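Local coordinates for immunogenic protein MPT63/MPB63 (Mycobacterium tuberculosis, PDB 1LMI), which is a major secreted, immunogenic beta-sandwich protein of the tubercle bacillus whose molecular function is not established, at residues M15-V19 and G20-L24. Sequence-based numbering, arbitrary orientation.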
loop_
_atom_site.group_PDB
_atom_site.type_symbol
_atom_site.label_atom_id
_atom_site.label_comp_id
_atom_site.label_asym_id
_atom_site.label_seq_id
_atom_site.Cartn_x
_atom_site.Cartn_y
_atom_site.Cartn_z
ATOM N N MET A 15 -10.002 -0.182 8.858
ATOM C CA MET A 15 -9.338 0.151 10.121
ATOM C C MET A 15 -10.024 1.404 10.651
ATOM O O MET A 15 -10.357 2.344 9.942
ATOM C CB MET A 15 -7.837 0.242 9.920
ATOM C CG MET A 15 -7.101 1.498 10.228
ATOM S SD MET A 15 -5.288 1.309 9.983
ATOM C CE MET A 15 -5.157 2.114 8.380
ATOM N N THR A 16 -10.231 1.334 11.957
ATOM C CA THR A 16 -10.877 2.431 12.661
ATOM C C THR A 16 -9.785 3.219 13.362
ATOM O O THR A 16 -9.014 2.652 14.153
ATOM C CB THR A 16 -11.924 1.869 13.623
ATOM O OG1 THR A 16 -13.044 1.341 12.872
ATOM C CG2 THR A 16 -12.561 2.924 14.497
ATOM N N ASP A 17 -9.699 4.510 13.092
ATOM C CA ASP A 17 -8.741 5.339 13.826
ATOM C C ASP A 17 -9.432 6.456 14.607
ATOM O O ASP A 17 -9.622 7.560 14.114
ATOM C CB ASP A 17 -7.716 5.924 12.840
ATOM C CG ASP A 17 -6.851 6.971 13.512
ATOM O OD1 ASP A 17 -6.709 6.989 14.754
ATOM O OD2 ASP A 17 -6.302 7.821 12.784
ATOM N N THR A 18 -9.744 6.146 15.860
ATOM C CA THR A 18 -10.506 7.118 16.644
ATOM C C THR A 18 -9.649 8.291 17.098
ATOM O O THR A 18 -10.161 9.365 17.448
ATOM C CB THR A 18 -11.202 6.453 17.836
ATOM O OG1 THR A 18 -12.077 5.430 17.355
ATOM C CG2 THR A 18 -12.077 7.480 18.548
ATOM N N VAL A 19 -8.322 8.187 17.085
ATOM C CA VAL A 19 -7.561 9.418 17.361
ATOM C C VAL A 19 -7.778 10.440 16.274
ATOM O O VAL A 19 -7.893 11.645 16.513
ATOM C CB VAL A 19 -6.063 9.105 17.497
ATOM C CG1 VAL A 19 -5.227 10.375 17.405
ATOM C CG2 VAL A 19 -5.788 8.397 18.832
ATOM N N GLY A 20 -7.796 9.941 15.025
ATOM C CA GLY A 20 -8.033 10.817 13.894
ATOM C C GLY A 20 -9.501 10.966 13.497
ATOM O O GLY A 20 -9.772 11.724 12.574
ATOM N N GLN A 21 -10.389 10.266 14.180
ATOM C CA GLN A 21 -11.816 10.262 13.934
ATOM C C GLN A 21 -12.104 9.845 12.498
ATOM O O GLN A 21 -12.959 10.406 11.825
ATOM C CB GLN A 21 -12.428 11.657 14.148
ATOM C CG GLN A 21 -13.644 11.601 15.065
ATOM C CD GLN A 21 -13.284 10.810 16.320
ATOM O OE1 GLN A 21 -14.080 10.008 16.787
ATOM N NE2 GLN A 21 -12.078 11.060 16.813
ATOM N N VAL A 22 -11.328 8.862 12.045
ATOM C CA VAL A 22 -11.571 8.397 10.675
ATOM C C VAL A 22 -11.720 6.877 10.716
ATOM O O VAL A 22 -11.239 6.209 11.630
ATOM C CB VAL A 22 -10.491 8.731 9.634
ATOM C CG1 VAL A 22 -10.483 10.234 9.359
ATOM C CG2 VAL A 22 -9.091 8.275 10.019
ATOM N N VAL A 23 -12.409 6.381 9.698
ATOM C CA VAL A 23 -12.471 4.965 9.377
ATOM C C VAL A 23 -12.115 4.848 7.900
ATOM O O VAL A 23 -12.626 5.602 7.063
ATOM C CB VAL A 23 -13.859 4.357 9.616
ATOM C CG1 VAL A 23 -13.898 2.876 9.249
ATOM C CG2 VAL A 23 -14.276 4.585 11.066
ATOM N N LEU A 24 -11.223 3.912 7.594
ATOM C CA LEU A 24 -10.925 3.809 6.161
ATOM C C LEU A 24 -10.834 2.329 5.796
ATOM O O LEU A 24 -10.662 1.431 6.618
ATOM C CB LEU A 24 -9.702 4.629 5.801
ATOM C CG LEU A 24 -8.381 4.332 6.484
ATOM C CD1 LEU A 24 -7.260 5.051 5.758
ATOM C CD2 LEU A 24 -8.366 4.734 7.956
#
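Met15 and Leu24 face each other as a hydrogen-bonded antiparallel pair, Met15 N reaching Leu24 O at 2.8 Å and Leu24 N returning to Met15 O. Their side chains run side by side on the face they share with Asp17 and Val22. Leu24 CG sits between its backbone N and carbonyl carbon (chi1 59°), which brings CD2 back over the partner strand, 3.7 Å from Met15 O and also near Met15 CG. The Met15 side chain, bent at chi3, turns CE toward the same CD2. On the other face Thr16 and Val23, a non-hydrogen-bonded pair, lie alongside: Thr16 OG1 rests 3.9 Å from Val23 CG2. Between the strands, Val23 CA makes a CA-H...O contact with Met15 O. Asp17 and Val22 close the ladder with two further backbone bonds; Val22 N approaches Asp17 O from above the carbonyl plane, 38° out of it, where Gln21 and Val22 both face Asp17 in a G1 beta bulge.

Beyond this close-knit ladder the turn is looser and largely exposed. The Asp17 carboxylate, CG anti to the backbone N (chi1 170°), turns toward the Gly20 backbone on the face of Met15, Val22 and Leu24, and Gly20 N donates to OD1 at 3.2 Å from above the carboxylate plane. Gln21 takes positive phi as the first bulge residue; its side chain, bent at chi2, brings NE2 to 2.6 Å from Thr18 O in a weak, poorly angled bond, and its OE1 is held by Arg58.

The hairpin joins strand 12-17, an edge strand of the four-stranded antiparallel sheet, to strand 22-33. At the end away from the turn Met15 packs on Leu126 and Leu127 of strand 125-130 in the other sheet of the sandwich, and Leu24 touches Val61, whereas the turn lies at the protein surface.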